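Local coordinates for 2-oxoglutarate (2OG) and Fe(II)-dependent oxygenase superfamily protein (Arabidopsis thaliana, PDB 6KWA) that probably catalyses the irreversible, 2-oxoglutarate-dependent oxidation of the auxin indole-3-acetic acid to inactive 2-oxoindole-3-acetic acid, helping to keep auxin levels in balance, at residues A[120-125]-A[175-180]; A[48-53]-A[106-111]. One frame throughout, in Å; residues are numbered along the deposited sequence.

Interaction 1 (A[120-125]-A[175-180])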
loop_
_atom_site.group_PDB
_atom_site.type_symbol
_atom_site.label_atom_id
_atom_site.label_comp_id
_atom_site.label_asym_id
_atom_site.label_seq_id
_atom_site.Cartn_x
_atom_site.Cartn_y
_atom_site.Cartn_z
ATOM N N ASN A 120 1.164 8.687 -5.384
ATOM C CA ASN A 120 2.334 9.146 -4.677
ATOM C C ASN A 120 2.099 10.504 -4.012
ATOM O O ASN A 120 2.667 10.814 -2.944
ATOM C CB ASN A 120 3.504 9.217 -5.641
ATOM C CG ASN A 120 4.779 9.501 -4.960
ATOM O OD1 ASN A 120 5.401 8.599 -4.390
ATOM N ND2 ASN A 120 5.209 10.762 -5.010
ATOM N N GLY A 121 1.260 11.315 -4.647
ATOM C CA GLY A 121 0.913 12.616 -4.105
ATOM C C GLY A 121 0.111 12.400 -2.819
ATOM O O GLY A 121 0.328 13.093 -1.809
ATOM N N LEU A 122 -0.818 11.448 -2.864
ATOM C CA LEU A 122 -1.653 11.092 -1.703
ATOM C C LEU A 122 -0.821 10.543 -0.542
ATOM O O LEU A 122 -1.096 10.848 0.633
ATOM C CB LEU A 122 -2.717 10.069 -2.098
ATOM C CG LEU A 122 -3.617 9.522 -0.974
ATOM C CD1 LEU A 122 -4.348 10.649 -0.277
ATOM C CD2 LEU A 122 -4.615 8.512 -1.460
ATOM N N ALA A 123 0.181 9.724 -0.863
ATOM C CA ALA A 123 1.024 9.088 0.150
ATOM C C ALA A 123 1.853 10.124 0.901
ATOM O O ALA A 123 2.002 10.044 2.125
ATOM C CB ALA A 123 1.934 8.037 -0.486
ATOM N N THR A 124 2.380 11.099 0.175
ATOM C CA THR A 124 3.165 12.166 0.802
ATOM C C THR A 124 2.262 13.123 1.595
ATOM O O THR A 124 2.666 13.631 2.640
ATOM C CB THR A 124 3.972 12.965 -0.234
ATOM O OG1 THR A 124 3.069 13.508 -1.191
ATOM C CG2 THR A 124 4.985 12.064 -0.935
ATOM N N ASP A 125 1.047 13.376 1.114
ATOM C CA ASP A 125 0.081 14.114 1.922
ATOM C C ASP A 125 -0.263 13.407 3.269
ATOM O O ASP A 125 -0.406 14.071 4.290
ATOM C CB ASP A 125 -1.212 14.361 1.147
ATOM C CG ASP A 125 -1.036 15.398 0.016
ATOM O OD1 ASP A 125 -0.007 16.116 -0.001
ATOM O OD2 ASP A 125 -1.950 15.523 -0.835
ATOM N N LEU A 175 4.232 3.371 4.878
ATOM C CA LEU A 175 2.809 3.475 4.634
ATOM C C LEU A 175 2.414 2.800 3.321
ATOM O O LEU A 175 3.107 2.937 2.342
ATOM C CB LEU A 175 2.488 4.971 4.613
ATOM C CG LEU A 175 1.225 5.690 4.206
ATOM C CD1 LEU A 175 1.408 7.119 4.709
ATOM C CD2 LEU A 175 1.099 5.687 2.685
ATOM N N THR A 176 1.261 2.145 3.274
ATOM C CA THR A 176 0.845 1.478 2.045
ATOM C C THR A 176 -0.533 1.974 1.599
ATOM O O THR A 176 -1.435 2.091 2.411
ATOM C CB THR A 176 0.805 -0.056 2.224
ATOM O OG1 THR A 176 2.111 -0.523 2.581
ATOM C CG2 THR A 176 0.345 -0.743 0.930
ATOM N N ILE A 177 -0.686 2.282 0.313
ATOM C CA ILE A 177 -2.001 2.659 -0.219
ATOM C C ILE A 177 -2.521 1.532 -1.100
ATOM O O ILE A 177 -1.895 1.174 -2.089
ATOM C CB ILE A 177 -1.937 3.990 -1.008
ATOM C CG1 ILE A 177 -1.403 5.091 -0.083
ATOM C CG2 ILE A 177 -3.307 4.345 -1.605
ATOM C CD1 ILE A 177 -1.380 6.440 -0.644
ATOM N N LEU A 178 -3.657 0.947 -0.725
ATOM C CA LEU A 178 -4.138 -0.215 -1.463
ATOM C C LEU A 178 -5.435 0.117 -2.193
ATOM O O LEU A 178 -6.429 0.474 -1.564
ATOM C CB LEU A 178 -4.356 -1.416 -0.509
ATOM C CG LEU A 178 -4.879 -2.711 -1.173
ATOM C CD1 LEU A 178 -3.755 -3.423 -1.934
ATOM C CD2 LEU A 178 -5.481 -3.659 -0.162
ATOM N N GLN A 179 -5.424 -0.025 -3.514
ATOM C CA GLN A 179 -6.656 -0.020 -4.299
ATOM C C GLN A 179 -7.054 -1.485 -4.436
ATOM O O GLN A 179 -6.421 -2.239 -5.170
ATOM C CB GLN A 179 -6.458 0.653 -5.675
ATOM C CG GLN A 179 -7.719 0.686 -6.565
ATOM C CD GLN A 179 -7.472 1.305 -7.940
ATOM O OE1 GLN A 179 -6.606 2.150 -8.099
ATOM N NE2 GLN A 179 -8.212 0.846 -8.944
ATOM N N ASP A 180 -8.062 -1.906 -3.684
ATOM C CA ASP A 180 -8.364 -3.322 -3.582
ATOM C C ASP A 180 -9.410 -3.645 -4.665
ATOM O O ASP A 180 -9.899 -2.746 -5.314
ATOM C CB ASP A 180 -8.880 -3.654 -2.187
ATOM C CG ASP A 180 -8.812 -5.135 -1.876
ATOM O OD1 ASP A 180 -8.439 -5.904 -2.776
ATOM O OD2 ASP A 180 -9.174 -5.539 -0.745
#
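Ile177 drives the end of its side chain against the helix backbone at Ala123: its CD1 lies 3.6 Å from Ala123 N and 3.7 Å from Ala123 CB. The same methyl also meets the side of Leu122, at 3.8 Å from Leu122 CG, so one terminal carbon sits in the corner between two successive helical residues. The torsions explain this reach. With CG1 anti to the carbonyl carbon (chi1 -58°) and the chain extended beyond it (chi2 -175°), CD1 is carried well out from the strand, while Leu122 crosses the isoleucine at a slant.

Two residues earlier on the strand, Leu175 makes the second, slightly more open touch. Its CD2 stands 4.0 Å from Ala123 CB, and its CD1 lies alongside the helix backbone at 3.9 Å from Ala123 O. The methyl of Ala123 thus touches both strand residues. The axes of the segments 120-125 and 175-179 come within 9.3 Å of each other, with 138° between their N-to-C directions. No hydrogen bond joins the segments, and all four touching residues are buried.

This is helix 106-133 laid on the larger sheet of the double-stranded beta-helix (DSBH) core common to 2-oxoglutarate/Fe(II) oxygenases. Strand 175-179 runs between strands 207-211 and 237-245, and Leu207 and Ile209 of the former continue the apolar layer around Leu122 and Ile177. On the strand's other face Thr176 turns away from the helix, and its OG1 is hydrogen-bonded to Asp171, a metal ligand.

The looser side belongs to the back of the helix. Asn120 and Thr124 point away from the strand and are partly exposed, and exposed Asp125 stays well clear, its CB 8.1 Å from Ile177 CD1.

Interaction 2 (A[48-53]-A[106-111])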
loop_
_atom_site.group_PDB
_atom_site.type_symbol
_atom_site.label_atom_id
_atom_site.label_comp_id
_atom_site.label_asym_id
_atom_site.label_seq_id
_atom_site.Cartn_x
_atom_site.Cartn_y
_atom_site.Cartn_z
ATOM N N VAL A 48 -4.064 -3.149 -15.440
ATOM C CA VAL A 48 -3.502 -4.219 -14.624
ATOM C C VAL A 48 -3.949 -5.607 -15.080
ATOM O O VAL A 48 -3.148 -6.535 -15.182
ATOM C CB VAL A 48 -3.891 -4.064 -13.134
ATOM C CG1 VAL A 48 -3.679 -5.388 -12.382
ATOM C CG2 VAL A 48 -3.095 -2.912 -12.475
ATOM N N ILE A 49 -5.248 -5.749 -15.299
ATOM C CA ILE A 49 -5.777 -6.983 -15.824
ATOM C C ILE A 49 -5.090 -7.275 -17.156
ATOM O O ILE A 49 -4.696 -8.408 -17.431
ATOM C CB ILE A 49 -7.295 -6.910 -15.974
ATOM C CG1 ILE A 49 -7.932 -6.778 -14.590
ATOM C CG2 ILE A 49 -7.821 -8.131 -16.684
ATOM C CD1 ILE A 49 -9.448 -6.518 -14.611
ATOM N N ASP A 50 -4.912 -6.244 -17.970
ATOM C CA ASP A 50 -4.277 -6.428 -19.258
ATOM C C ASP A 50 -2.770 -6.731 -19.159
ATOM O O ASP A 50 -2.249 -7.559 -19.914
ATOM C CB ASP A 50 -4.475 -5.201 -20.140
ATOM C CG ASP A 50 -4.245 -5.519 -21.609
ATOM O OD1 ASP A 50 -4.969 -6.405 -22.114
ATOM O OD2 ASP A 50 -3.337 -4.940 -22.248
ATOM N N LEU A 51 -2.049 -6.036 -18.276
ATOM C CA LEU A 51 -0.618 -6.316 -18.150
ATOM C C LEU A 51 -0.400 -7.773 -17.739
ATOM O O LEU A 51 0.537 -8.416 -18.219
ATOM C CB LEU A 51 0.059 -5.362 -17.155
ATOM C CG LEU A 51 0.093 -3.915 -17.643
ATOM C CD1 LEU A 51 0.842 -2.981 -16.708
ATOM C CD2 LEU A 51 0.698 -3.846 -19.054
ATOM N N PHE A 52 -1.284 -8.319 -16.900
ATOM C CA PHE A 52 -1.116 -9.704 -16.448
ATOM C C PHE A 52 -1.407 -10.748 -17.533
ATOM O O PHE A 52 -1.067 -11.921 -17.378
ATOM C CB PHE A 52 -2.002 -9.988 -15.239
ATOM C CG PHE A 52 -1.386 -9.589 -13.929
ATOM C CD1 PHE A 52 -0.199 -10.183 -13.500
ATOM C CD2 PHE A 52 -1.980 -8.623 -13.125
ATOM C CE1 PHE A 52 0.386 -9.831 -12.285
ATOM C CE2 PHE A 52 -1.402 -8.270 -11.904
ATOM C CZ PHE A 52 -0.221 -8.879 -11.484
ATOM N N GLN A 53 -2.028 -10.324 -18.625
ATOM C CA GLN A 53 -2.268 -11.221 -19.744
ATOM C C GLN A 53 -1.141 -11.156 -20.758
ATOM O O GLN A 53 -1.189 -11.831 -21.777
ATOM C CB GLN A 53 -3.626 -10.926 -20.368
ATOM C CG GLN A 53 -4.691 -11.671 -19.590
ATOM C CD GLN A 53 -6.068 -11.107 -19.740
ATOM O OE1 GLN A 53 -6.296 -10.188 -20.523
ATOM N NE2 GLN A 53 -6.991 -11.604 -18.927
ATOM N N ALA A 106 0.578 2.992 -25.572
ATOM C CA ALA A 106 0.747 4.418 -25.315
ATOM C C ALA A 106 -0.199 4.899 -24.211
ATOM O O ALA A 106 0.197 5.648 -23.329
ATOM C CB ALA A 106 0.526 5.235 -26.612
ATOM N N ASP A 107 -1.467 4.526 -24.340
ATOM C CA ASP A 107 -2.510 4.869 -23.388
ATOM C C ASP A 107 -2.177 4.333 -22.015
ATOM O O ASP A 107 -2.345 5.021 -21.012
ATOM C CB ASP A 107 -3.858 4.287 -23.824
ATOM C CG ASP A 107 -4.589 5.168 -24.822
ATOM O OD1 ASP A 107 -4.005 6.166 -25.312
ATOM O OD2 ASP A 107 -5.766 4.851 -25.115
ATOM N N GLN A 108 -1.721 3.085 -21.992
ATOM C CA GLN A 108 -1.409 2.405 -20.748
ATOM C C GLN A 108 -0.235 3.068 -20.068
ATOM O O GLN A 108 -0.170 3.148 -18.835
ATOM C CB GLN A 108 -1.089 0.955 -21.006
ATOM C CG GLN A 108 -2.309 0.092 -21.111
ATOM C CD GLN A 108 -2.020 -1.242 -21.745
ATOM O OE1 GLN A 108 -0.879 -1.538 -22.126
ATOM N NE2 GLN A 108 -3.032 -2.091 -21.784
ATOM N N ARG A 109 0.683 3.571 -20.877
ATOM C CA ARG A 109 1.845 4.244 -20.340
ATOM C C ARG A 109 1.380 5.494 -19.642
ATOM O O ARG A 109 1.818 5.779 -18.530
ATOM C CB ARG A 109 2.857 4.585 -21.431
ATOM C CG ARG A 109 4.102 5.294 -20.919
ATOM C CD ARG A 109 5.100 5.526 -22.027
ATOM N NE ARG A 109 5.431 4.279 -22.714
ATOM C CZ ARG A 109 6.530 3.575 -22.476
ATOM N NH1 ARG A 109 7.395 3.991 -21.555
ATOM N NH2 ARG A 109 6.765 2.455 -23.142
ATOM N N GLU A 110 0.441 6.202 -20.265
ATOM C CA GLU A 110 0.014 7.481 -19.723
ATOM C C GLU A 110 -0.844 7.307 -18.460
ATOM O O GLU A 110 -0.770 8.119 -17.524
ATOM C CB GLU A 110 -0.764 8.252 -20.782
ATOM C CG GLU A 110 0.098 9.233 -21.561
ATOM C CD GLU A 110 -0.737 10.230 -22.353
ATOM O OE1 GLU A 110 -1.972 10.039 -22.421
ATOM O OE2 GLU A 110 -0.161 11.199 -22.906
ATOM N N ILE A 111 -1.637 6.240 -18.440
ATOM C CA ILE A 111 -2.432 5.881 -17.273
ATOM C C ILE A 111 -1.536 5.620 -16.062
ATOM O O ILE A 111 -1.798 6.085 -14.954
ATOM C CB ILE A 111 -3.308 4.665 -17.567
ATOM C CG1 ILE A 111 -4.368 5.061 -18.606
ATOM C CG2 ILE A 111 -3.945 4.126 -16.273
ATOM C CD1 ILE A 111 -5.138 3.891 -19.175
#
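The side chains of Asp50 and Gln108 are roughly perpendicular where they meet, joined by the hydrogen bond from Gln108 NE2 to Asp50 OD2, 2.9 Å long with an N-H...O angle of 153°. The two flat groups are neither coplanar nor stacked, their planes being 50° apart. The bond lies close to the amide plane of Gln108, whereas at the acceptor it comes to the anti side of OD2 and 35° out of the carboxylate plane. Gln108 spans the gap because its chain is extended beyond CG, bridging backbones whose nearest CA atoms, those of Leu51 and Gln108, are 9.1 Å apart.

Leu51 adds a looser touch. It runs antiparallel alongside the glutamine side chain, Leu51 CD2 coming to 4.2 Å from Gln108 OE1.

Both ends of the polar link have further partners. Arg54 forms a salt bridge with Asp50 OD2 and a hydrogen bond to Gln108 OE1, so its guanidinium spans the carboxylate and the amide; Gln108 OE1 also accepts from the backbone N of Ser105. The amide is thus gripped at both its oxygen and its nitrogen, which should fix its rotation. The result is a partly buried interhelical polar bridge in the helical layer beside the double-stranded beta-helix core, joining helix 38-51 of the N-terminal (DIOX_N) region to the first turn of the long helix 106-133.

How the interactions relate
Helix 106-133 serves both contacts: its first turn is tied to helix 38-51 in interaction 2, and residues further along it pack on the sheet in interaction 1. The centres lie 20 Å apart and the nearest atoms about 7 Å, so the two do not touch. Interaction 1 is central, 6 Å from the centre of the chain, with the side chain of Ile177 about 11 Å from the bound magnesium ion and that of Leu175 about 8 Å from that of its ligand Asp171. Interaction 2 is peripheral, at 19 Å, yet the side chain of Leu51 is about 11 Å from that of Asn152, a 2-oxoglutarate-binding residue, the cosubstrate itself not being bound in this model.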